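PDB 6UI5: 2-polyprenyl-6-methoxyphenol hydroxylase-like FAD-dependent oxidoreductase from Streptomyces sp. NRRL 11266, which binds flavin-adenine dinucleotide and belongs to the FAD-dependent oxidoreductases related to aromatic-ring hydroxylases. Local coordinates for residues V175-I180 against A222-E227; G234-E239 against L261-I266. All blocks are in the same frame, centred on the assembly; numbering follows the deposited sequence.

Contact 1 (V175-I180 against A222-E227); sequences VIVRGI and AEFSTE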
ATOM      1  N   VAL A 175     -10.055  -5.476 -14.684  1.00 71.78           N
ATOM      2  CA  VAL A 175     -10.580  -6.799 -14.962  1.00 72.65           C
ATOM      3  C   VAL A 175     -12.066  -6.769 -14.637  1.00 74.73           C
ATOM      4  O   VAL A 175     -12.517  -6.004 -13.771  1.00 67.37           O
ATOM      5  CB  VAL A 175      -9.822  -7.881 -14.158  1.00 59.66           C
ATOM      6  CG1 VAL A 175      -9.994  -7.647 -12.652  1.00 49.70           C
ATOM      7  CG2 VAL A 175     -10.291  -9.302 -14.588  1.00 49.98           C
ATOM      8  N   ILE A 176     -12.832  -7.578 -15.363  1.00 75.10           N
ATOM      9  CA  ILE A 176     -14.266  -7.713 -15.128  1.00 75.59           C
ATOM     10  C   ILE A 176     -14.501  -9.028 -14.396  1.00 70.96           C
ATOM     11  O   ILE A 176     -14.296 -10.108 -14.959  1.00 70.68           O
ATOM     12  CB  ILE A 176     -15.076  -7.654 -16.430  1.00 73.53           C
ATOM     13  CG1 ILE A 176     -14.797  -6.355 -17.189  1.00 75.54           C
ATOM     14  CG2 ILE A 176     -16.542  -7.738 -16.095  1.00 72.51           C
ATOM     15  CD1 ILE A 176     -14.838  -5.083 -16.305  1.00 78.67           C
ATOM     16  N   VAL A 177     -14.931  -8.944 -13.140  1.00 68.43           N
ATOM     17  CA  VAL A 177     -15.227 -10.139 -12.355  1.00 64.13           C
ATOM     18  C   VAL A 177     -16.640 -10.616 -12.665  1.00 67.86           C
ATOM     19  O   VAL A 177     -17.597  -9.828 -12.653  1.00 69.57           O
ATOM     20  CB  VAL A 177     -15.063  -9.866 -10.858  1.00 56.06           C
ATOM     21  CG1 VAL A 177     -15.384 -11.124 -10.053  1.00 46.88           C
ATOM     22  CG2 VAL A 177     -13.657  -9.386 -10.579  1.00 62.94           C
ATOM     23  N   ARG A 178     -16.779 -11.920 -12.895  1.00 69.40           N
ATOM     24  CA  ARG A 178     -18.035 -12.545 -13.292  1.00 72.01           C
ATOM     25  C   ARG A 178     -18.266 -13.792 -12.457  1.00 71.24           C
ATOM     26  O   ARG A 178     -17.319 -14.482 -12.059  1.00 66.47           O
ATOM     27  CB  ARG A 178     -18.017 -12.964 -14.755  1.00 67.93           C
ATOM     28  CG  ARG A 178     -16.929 -13.998 -14.980  1.00 66.31           C
ATOM     29  CD  ARG A 178     -15.686 -13.368 -15.514  1.00 56.63           C
ATOM     30  NE  ARG A 178     -15.940 -12.991 -16.886  1.00 93.17           N
ATOM     31  CZ  ARG A 178     -15.467 -11.906 -17.465  1.00100.23           C
ATOM     32  NH1 ARG A 178     -14.697 -11.051 -16.795  1.00105.93           N
ATOM     33  NH2 ARG A 178     -15.781 -11.667 -18.729  1.00106.22           N
ATOM     34  N   GLY A 179     -19.527 -14.107 -12.238  1.00 68.56           N
ATOM     35  CA  GLY A 179     -19.841 -15.385 -11.646  1.00 74.15           C
ATOM     36  C   GLY A 179     -21.327 -15.635 -11.638  1.00 73.11           C
ATOM     37  O   GLY A 179     -22.091 -14.996 -12.361  1.00 79.26           O
ATOM     38  N   ILE A 180     -21.733 -16.589 -10.812  1.00 63.71           N
ATOM     39  CA  ILE A 180     -23.138 -16.743 -10.487  1.00 69.62           C
ATOM     40  C   ILE A 180     -23.238 -16.975  -8.992  1.00 66.29           C
ATOM     41  O   ILE A 180     -22.252 -17.283  -8.316  1.00 67.94           O
ATOM     42  CB  ILE A 180     -23.866 -17.874 -11.284  1.00 73.26           C
ATOM     43  CG1 ILE A 180     -23.441 -19.246 -10.790  1.00 76.54           C
ATOM     44  CG2 ILE A 180     -23.665 -17.723 -12.800  1.00 66.71           C
ATOM     45  CD1 ILE A 180     -24.487 -19.911  -9.957  1.00 76.37           C
ATOM     46  N   ALA A 222     -16.589 -16.504  -8.479  1.00 66.59           N
ATOM     47  CA  ALA A 222     -15.984 -15.233  -8.868  1.00 69.17           C
ATOM     48  C   ALA A 222     -14.780 -15.524  -9.748  1.00 76.18           C
ATOM     49  O   ALA A 222     -13.811 -16.143  -9.296  1.00 76.67           O
ATOM     50  CB  ALA A 222     -15.564 -14.422  -7.647  1.00 56.43           C
ATOM     51  N   GLU A 223     -14.835 -15.082 -10.997  1.00 74.50           N
ATOM     52  CA  GLU A 223     -13.855 -15.478 -11.992  1.00 68.22           C
ATOM     53  C   GLU A 223     -13.245 -14.240 -12.630  1.00 72.79           C
ATOM     54  O   GLU A 223     -13.947 -13.265 -12.909  1.00 74.80           O
ATOM     55  CB  GLU A 223     -14.498 -16.396 -13.052  1.00 61.17           C
ATOM     56  CG  GLU A 223     -14.646 -17.829 -12.560  1.00 70.19           C
ATOM     57  CD  GLU A 223     -15.240 -18.781 -13.604  1.00 86.45           C
ATOM     58  OE1 GLU A 223     -16.489 -18.885 -13.696  1.00 93.57           O
ATOM     59  OE2 GLU A 223     -14.456 -19.430 -14.339  1.00 89.12           O
ATOM     60  N   PHE A 224     -11.932 -14.277 -12.839  1.00 65.92           N
ATOM     61  CA  PHE A 224     -11.216 -13.149 -13.404  1.00 70.26           C
ATOM     62  C   PHE A 224     -10.884 -13.478 -14.850  1.00 66.39           C
ATOM     63  O   PHE A 224     -10.274 -14.517 -15.131  1.00 69.14           O
ATOM     64  CB  PHE A 224      -9.941 -12.829 -12.606  1.00 70.87           C
ATOM     65  CG  PHE A 224     -10.200 -12.321 -11.209  1.00 73.31           C
ATOM     66  CD1 PHE A 224     -10.394 -10.970 -10.970  1.00 78.61           C
ATOM     67  CD2 PHE A 224     -10.231 -13.190 -10.130  1.00 75.71           C
ATOM     68  CE1 PHE A 224     -10.608 -10.499  -9.681  1.00 76.34           C
ATOM     69  CE2 PHE A 224     -10.455 -12.723  -8.845  1.00 74.71           C
ATOM     70  CZ  PHE A 224     -10.647 -11.383  -8.623  1.00 73.41           C
ATOM     71  N   SER A 225     -11.270 -12.588 -15.762  1.00 63.03           N
ATOM     72  CA  SER A 225     -10.862 -12.745 -17.150  1.00 74.33           C
ATOM     73  C   SER A 225     -10.772 -11.379 -17.813  1.00 78.42           C
ATOM     74  O   SER A 225     -11.483 -10.441 -17.438  1.00 82.58           O
ATOM     75  CB  SER A 225     -11.831 -13.639 -17.939  1.00 65.36           C
ATOM     76  OG  SER A 225     -11.610 -13.492 -19.335  1.00 78.25           O
ATOM     77  N   THR A 226      -9.911 -11.290 -18.819  1.00 81.40           N
ATOM     78  CA  THR A 226      -9.727 -10.101 -19.646  1.00 99.06           C
ATOM     79  C   THR A 226     -10.620 -10.079 -20.895  1.00107.33           C
ATOM     80  O   THR A 226     -10.134  -9.680 -21.954  1.00110.41           O
ATOM     81  CB  THR A 226      -8.250 -10.023 -20.028  1.00107.46           C
ATOM     82  OG1 THR A 226      -8.056  -9.054 -21.067  1.00115.16           O
ATOM     83  CG2 THR A 226      -7.776 -11.391 -20.514  1.00102.30           C
ATOM     84  N   GLU A 227     -11.892 -10.485 -20.846  1.00108.09           N
ATOM     85  CA  GLU A 227     -12.751 -10.417 -22.024  1.00116.78           C
ATOM     86  C   GLU A 227     -14.200 -10.627 -21.576  1.00116.00           C
ATOM     87  O   GLU A 227     -14.429 -11.329 -20.583  1.00130.70           O
ATOM     88  CB  GLU A 227     -12.309 -11.460 -23.081  1.00126.34           C
ATOM     89  CG  GLU A 227     -13.125 -11.362 -24.371  1.00136.09           C
ATOM     90  CD  GLU A 227     -12.356 -11.457 -25.691  1.00140.60           C
ATOM     91  OE1 GLU A 227     -12.830 -12.171 -26.587  1.00135.43           O
ATOM     92  OE2 GLU A 227     -11.318 -10.788 -25.866  1.00144.51           O
TER

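Contact 2 (G234-E239 against L261-I266); sequences GPATLE and LQHYSI. With FAD (flavin-adenine dinucleotide), chain C.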
ATOM      1  N   GLY A 234     -28.230 -11.704 -14.968  1.00 84.27           N
ATOM      2  CA  GLY A 234     -29.606 -12.155 -14.925  1.00 84.48           C
ATOM      3  C   GLY A 234     -29.769 -13.627 -14.581  1.00 90.41           C
ATOM      4  O   GLY A 234     -28.878 -14.264 -14.018  1.00 90.75           O
ATOM      5  N   PRO A 235     -30.900 -14.209 -14.984  1.00102.73           N
ATOM      6  CA  PRO A 235     -31.419 -15.383 -14.258  1.00101.68           C
ATOM      7  C   PRO A 235     -30.581 -16.661 -14.351  1.00 94.38           C
ATOM      8  O   PRO A 235     -30.571 -17.421 -13.380  1.00105.79           O
ATOM      9  CB  PRO A 235     -32.814 -15.565 -14.869  1.00100.39           C
ATOM     10  CG  PRO A 235     -33.166 -14.188 -15.397  1.00 97.56           C
ATOM     11  CD  PRO A 235     -31.875 -13.705 -15.963  1.00102.52           C
ATOM     12  N   ALA A 236     -29.909 -16.956 -15.458  1.00 75.37           N
ATOM     13  CA  ALA A 236     -28.936 -18.054 -15.443  1.00 89.55           C
ATOM     14  C   ALA A 236     -29.584 -19.414 -15.213  1.00107.18           C
ATOM     15  O   ALA A 236     -30.732 -19.509 -14.772  1.00124.50           O
ATOM     16  CB  ALA A 236     -27.851 -17.845 -14.367  1.00 59.49           C
ATOM     17  N   THR A 237     -28.862 -20.485 -15.524  1.00106.59           N
ATOM     18  CA  THR A 237     -29.388 -21.830 -15.356  1.00105.72           C
ATOM     19  C   THR A 237     -28.463 -22.627 -14.450  1.00108.48           C
ATOM     20  O   THR A 237     -27.286 -22.289 -14.273  1.00100.60           O
ATOM     21  CB  THR A 237     -29.540 -22.541 -16.698  1.00 95.98           C
ATOM     22  OG1 THR A 237     -28.261 -23.041 -17.104  1.00 93.99           O
ATOM     23  CG2 THR A 237     -30.034 -21.558 -17.750  1.00 91.10           C
ATOM     24  N   LEU A 238     -29.003 -23.710 -13.883  1.00114.25           N
ATOM     25  CA  LEU A 238     -28.188 -24.521 -12.989  1.00113.37           C
ATOM     26  C   LEU A 238     -27.179 -25.359 -13.767  1.00104.45           C
ATOM     27  O   LEU A 238     -26.059 -25.579 -13.290  1.00103.93           O
ATOM     28  CB  LEU A 238     -29.072 -25.399 -12.092  1.00114.69           C
ATOM     29  CG  LEU A 238     -28.291 -26.334 -11.167  1.00112.15           C
ATOM     30  CD1 LEU A 238     -29.012 -26.479  -9.823  1.00116.41           C
ATOM     31  CD2 LEU A 238     -28.125 -27.700 -11.828  1.00101.15           C
ATOM     32  N   GLU A 239     -27.550 -25.843 -14.949  1.00100.32           N
ATOM     33  CA  GLU A 239     -26.542 -26.473 -15.794  1.00100.69           C
ATOM     34  C   GLU A 239     -25.366 -25.525 -16.005  1.00101.97           C
ATOM     35  O   GLU A 239     -24.205 -25.947 -15.969  1.00107.29           O
ATOM     36  CB  GLU A 239     -27.151 -26.919 -17.129  1.00100.20           C
ATOM     37  CG  GLU A 239     -28.088 -28.122 -17.011  1.00110.81           C
ATOM     38  CD  GLU A 239     -29.391 -27.793 -16.288  1.00116.02           C
ATOM     39  OE1 GLU A 239     -29.905 -26.673 -16.492  1.00111.03           O
ATOM     40  OE2 GLU A 239     -29.894 -28.647 -15.521  1.00121.14           O
ATOM     41  N   LEU A 261     -30.776 -18.634  -9.093  1.00 68.49           N
ATOM     42  CA  LEU A 261     -29.381 -18.358  -9.350  1.00 78.55           C
ATOM     43  C   LEU A 261     -29.325 -17.182 -10.321  1.00 83.39           C
ATOM     44  O   LEU A 261     -30.328 -16.832 -10.950  1.00 77.87           O
ATOM     45  CB  LEU A 261     -28.648 -19.593  -9.892  1.00 93.40           C
ATOM     46  CG  LEU A 261     -28.603 -20.933  -9.150  1.00104.03           C
ATOM     47  CD1 LEU A 261     -27.572 -21.834  -9.885  1.00107.30           C
ATOM     48  CD2 LEU A 261     -28.280 -20.813  -7.631  1.00101.32           C
ATOM     49  N   GLN A 262     -28.169 -16.513 -10.380  1.00 88.46           N
ATOM     50  CA  GLN A 262     -28.064 -15.282 -11.155  1.00 82.81           C
ATOM     51  C   GLN A 262     -26.669 -15.138 -11.734  1.00 79.12           C
ATOM     52  O   GLN A 262     -25.687 -15.294 -11.005  1.00 82.43           O
ATOM     53  CB  GLN A 262     -28.372 -14.036 -10.305  1.00 79.56           C
ATOM     54  CG  GLN A 262     -29.739 -13.976  -9.632  1.00 94.12           C
ATOM     55  CD  GLN A 262     -30.599 -12.840 -10.132  1.00112.38           C
ATOM     56  OE1 GLN A 262     -30.782 -12.661 -11.355  1.00120.85           O
ATOM     57  NE2 GLN A 262     -31.154 -12.059  -9.191  1.00113.80           N
ATOM     58  N   HIS A 263     -26.581 -14.794 -13.022  1.00 71.05           N
ATOM     59  CA  HIS A 263     -25.351 -14.218 -13.551  1.00 65.52           C
ATOM     60  C   HIS A 263     -25.093 -12.851 -12.914  1.00 71.14           C
ATOM     61  O   HIS A 263     -26.021 -12.061 -12.703  1.00 72.96           O
ATOM     62  CB  HIS A 263     -25.437 -14.078 -15.061  1.00 62.21           C
ATOM     63  CG  HIS A 263     -25.545 -15.395 -15.760  1.00 76.97           C
ATOM     64  ND1 HIS A 263     -24.610 -16.397 -15.583  1.00 80.05           N
ATOM     65  CD2 HIS A 263     -26.494 -15.896 -16.590  1.00 71.39           C
ATOM     66  CE1 HIS A 263     -24.979 -17.456 -16.282  1.00 78.35           C
ATOM     67  NE2 HIS A 263     -26.113 -17.174 -16.905  1.00 81.79           N
ATOM     68  N   TYR A 264     -23.833 -12.570 -12.581  1.00 69.12           N
ATOM     69  CA  TYR A 264     -23.445 -11.234 -12.129  1.00 67.73           C
ATOM     70  C   TYR A 264     -22.110 -10.860 -12.761  1.00 67.21           C
ATOM     71  O   TYR A 264     -21.244 -11.716 -12.967  1.00 58.02           O
ATOM     72  CB  TYR A 264     -23.363 -11.154 -10.598  1.00 65.82           C
ATOM     73  CG  TYR A 264     -22.076 -11.720 -10.023  1.00 64.13           C
ATOM     74  CD1 TYR A 264     -20.934 -10.931  -9.915  1.00 60.32           C
ATOM     75  CD2 TYR A 264     -22.002 -13.041  -9.593  1.00 65.77           C
ATOM     76  CE1 TYR A 264     -19.757 -11.440  -9.412  1.00 63.01           C
ATOM     77  CE2 TYR A 264     -20.823 -13.558  -9.070  1.00 63.94           C
ATOM     78  CZ  TYR A 264     -19.702 -12.750  -8.989  1.00 63.08           C
ATOM     79  OH  TYR A 264     -18.509 -13.234  -8.485  1.00 64.44           O
ATOM     80  N   SER A 265     -21.945  -9.570 -13.073  1.00 68.77           N
ATOM     81  CA  SER A 265     -20.633  -9.032 -13.409  1.00 64.02           C
ATOM     82  C   SER A 265     -20.371  -7.890 -12.433  1.00 61.91           C
ATOM     83  O   SER A 265     -21.301  -7.350 -11.839  1.00 68.73           O
ATOM     84  CB  SER A 265     -20.517  -8.536 -14.901  1.00 54.09           C
ATOM     85  OG  SER A 265     -21.553  -7.632 -15.260  1.00 57.53           O
ATOM     86  N   ILE A 266     -19.106  -7.536 -12.238  1.00 63.40           N
ATOM     87  CA  ILE A 266     -18.738  -6.519 -11.246  1.00 60.04           C
ATOM     88  C   ILE A 266     -18.044  -5.381 -11.955  1.00 52.53           C
ATOM     89  O   ILE A 266     -17.033  -5.596 -12.635  1.00 58.09           O
ATOM     90  CB  ILE A 266     -17.825  -7.076 -10.146  1.00 62.41           C
ATOM     91  CG1 ILE A 266     -18.622  -7.962  -9.201  1.00 56.54           C
ATOM     92  CG2 ILE A 266     -17.135  -5.914  -9.376  1.00 64.82           C
ATOM     93  CD1 ILE A 266     -19.742  -7.209  -8.478  1.00 66.55           C
TER
HETATM   94  PA  FAD C 601     -30.283  -3.247  -4.129  1.00 59.68           P
HETATM   95  O1A FAD C 601     -29.989  -4.380  -3.170  1.00 55.11           O
HETATM   96  O2A FAD C 601     -29.764  -3.635  -5.504  1.00 57.52           O
HETATM   97  O5B FAD C 601     -31.880  -2.810  -4.064  1.00 62.68           O
HETATM   98  C5B FAD C 601     -32.403  -1.896  -5.016  1.00 71.08           C
HETATM   99  C4B FAD C 601     -33.947  -2.117  -5.112  1.00 77.94           C
HETATM  100  O4B FAD C 601     -34.552  -1.222  -5.855  1.00 73.70           O
HETATM  101  C3B FAD C 601     -34.242  -3.472  -5.798  1.00 83.55           C
HETATM  102  O3B FAD C 601     -35.282  -4.065  -5.151  1.00 79.98           O
HETATM  103  C2B FAD C 601     -34.646  -3.082  -7.234  1.00 80.76           C
HETATM  104  O2B FAD C 601     -35.390  -4.226  -7.823  1.00 89.81           O
HETATM  105  C1B FAD C 601     -35.403  -2.043  -7.004  1.00 75.56           C
HETATM  106  N9A FAD C 601     -35.554  -1.102  -8.097  1.00 65.24           N
HETATM  107  C8A FAD C 601     -34.625  -0.775  -9.024  1.00 57.26           C
HETATM  108  N7A FAD C 601     -35.147   0.190  -9.811  1.00 60.20           N
HETATM  109  C5A FAD C 601     -36.390   0.471  -9.353  1.00 67.77           C
HETATM  110  C6A FAD C 601     -37.365   1.369  -9.770  1.00 69.97           C
HETATM  111  N6A FAD C 601     -37.561   2.369 -10.810  1.00 77.11           N
HETATM  112  N1A FAD C 601     -38.538   1.443  -9.133  1.00 62.51           N
HETATM  113  C2A FAD C 601     -38.780   0.651  -8.066  1.00 61.82           C
HETATM  114  N3A FAD C 601     -37.817  -0.219  -7.647  1.00 63.46           N
HETATM  115  C4A FAD C 601     -36.631  -0.312  -8.287  1.00 61.36           C
HETATM  116  N1  FAD C 601     -23.352  -7.656   0.311  1.00127.45           N
HETATM  117  C2  FAD C 601     -22.622  -8.033   1.556  1.00130.83           C
HETATM  118  O2  FAD C 601     -22.681  -7.367   2.537  1.00127.15           O
HETATM  119  N3  FAD C 601     -21.808  -9.282   1.558  1.00133.20           N
HETATM  120  C4  FAD C 601     -21.747 -10.103   0.347  1.00128.31           C
HETATM  121  O4  FAD C 601     -21.110 -11.102   0.318  1.00133.82           O
HETATM  122  C4X FAD C 601     -22.496  -9.688  -0.894  1.00114.62           C
HETATM  123  N5  FAD C 601     -22.388 -10.538  -2.058  1.00108.58           N
HETATM  124  C5X FAD C 601     -23.103 -10.149  -3.299  1.00112.73           C
HETATM  125  C6  FAD C 601     -22.987 -10.975  -4.420  1.00109.90           C
HETATM  126  C7  FAD C 601     -23.651 -10.641  -5.594  1.00113.14           C
HETATM  127  C7M FAD C 601     -23.341 -11.713  -6.630  1.00115.16           C
HETATM  128  C8  FAD C 601     -24.443  -9.485  -5.678  1.00117.89           C
HETATM  129  C8M FAD C 601     -25.140  -9.201  -7.015  1.00117.06           C
HETATM  130  C9  FAD C 601     -24.560  -8.650  -4.553  1.00121.32           C
HETATM  131  C9A FAD C 601     -23.887  -8.970  -3.349  1.00117.47           C
HETATM  132  N10 FAD C 601     -23.992  -8.077  -2.133  1.00103.20           N
HETATM  133  C10 FAD C 601     -23.292  -8.472  -0.914  1.00114.38           C
HETATM  134  C1' FAD C 601     -24.847  -6.875  -2.203  1.00 88.92           C
HETATM  135  C2' FAD C 601     -24.243  -5.493  -1.899  1.00 86.31           C
HETATM  136  O2' FAD C 601     -24.153  -5.256  -0.543  1.00 89.25           O
HETATM  137  C3' FAD C 601     -25.179  -4.392  -2.395  1.00 88.27           C
HETATM  138  O3' FAD C 601     -24.460  -3.201  -2.342  1.00 94.40           O
HETATM  139  C4' FAD C 601     -26.452  -4.165  -1.554  1.00 81.21           C
HETATM  140  O4' FAD C 601     -27.287  -5.284  -1.458  1.00 79.59           O
HETATM  141  C5' FAD C 601     -27.209  -3.083  -2.334  1.00 71.08           C
HETATM  142  O5' FAD C 601     -28.173  -2.462  -1.530  1.00 55.95           O
HETATM  143  P   FAD C 601     -29.199  -1.340  -2.176  1.00 60.77           P
HETATM  144  O1P FAD C 601     -30.468  -1.314  -1.357  1.00 48.53           O
HETATM  145  O2P FAD C 601     -28.589   0.038  -2.348  1.00 64.51           O
HETATM  146  O3P FAD C 601     -29.474  -1.864  -3.719  1.00 77.94           O

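Contact 1 (V175-I180 against A222-E227)
The Phe224 ring takes Val175 CG1 at its edge, in plane, with CD1 3.7 Å away, while Val177 comes up obliquely, its CG2 3.4 Å from Phe224 CE1. Val177 and Phe224 lie side by side, pointing the same way; with Val177 CG1 anti to the backbone N (chi1 180°), CG2 is left beside that nitrogen to meet the ring and CG1 approaches Ala222 CB at 4.1 Å. Tyr350 also meets the Phe224 ring, with the planes nearly parallel. The opposite face of the strand pair carries Arg178, Glu223 and Ser225 beside Ile176; Ser225 CB sits over one face of the Arg178 guanidinium, whose exact placement in the model is doubtful. Strands 176-185 and 216-225, antiparallel neighbours in one sheet of this flavoprotein, join at Arg178 and Glu223, a hydrogen-bonded pair: Arg178 N gives to Glu223 O at 3.1 Å and Glu223 N to Arg178 O at 2.8 Å. The Glu223 carboxylate reaches Arg247 of helix 238-249 in a salt bridge. One well-formed backbone pair thus holds strands whose Val175, Val177, Ala222 and Phe224 meet by apolar contact, and the Glu223 charge is probably balanced by Arg247 rather than Arg178.

Contact 2 (G234-E239 against L261-I266)
His263 CG stands beside the backbone N (chi1 -64°), and a chi2 of -56° turns the imidazole under Ala236, whose CB rests over one ring face, offset toward the rim. This CH-pi contact is close, with CB 3.3 Å from the ring centroid and 3.1 Å from His263 NE2. Phe231 stacks on the same imidazole, and NE2 is hydrogen-bonded to Gln240 OE1, so ring packing and a polar bond together fix its rotation. Beside it, Gly234 and His263 form a loose antiparallel backbone pair: His263 N reaches Gly234 O at 2.6 Å, and Gly234 N meets His263 O at 3.2 Å. Gly234 O also receives a CA-H...O contact from Gln262 CA at 3.1 Å. The loop that crosses strand 257-271 here leads straight into helix 238-249, so the contact joins the start of that helix to the antiparallel sheet of this flavoprotein. Thr237, at the N-cap, caps a helix backbone N with its side chain, and its own N bonds back to Gln240 OE1, consistent with a capping box. At the helix start the packing is looser, Leu261 CD1 lying 4.5 Å from Leu238 CB and the Leu261 side chain also touching Ile180 and Val184 of strand 176-185. Further along the strand, Tyr264 belongs to the flavin pocket: the methyl C7M of flavin-adenine dinucleotide lies over one face of its ring, 3.5 Å from Tyr264 CD2, and Tyr264 OH is hydrogen-bonded to Ser221 O.

Overall arrangement
Strand 176-185 is the element between the two contacts: it pairs with strand 216-225 in contact 1 and with strand 257-271, which carries one side of contact 2. The centres lie about 13 Å apart, and probable backbone bonds link Val177 with Ile266 and Gly179 with Tyr264. Contact 1 is partly buried and joins strand to strand, with aliphatic and aromatic groups on one face. Contact 2 is a surface contact in which a loop and helix start meet a strand, with less apolar packing than contact 1. Helix 238-249 serves both, supplying a charged partner to contact 1 and a neutral polar one to contact 2; of the four segments, 261-266 touches the flavin, through Tyr264.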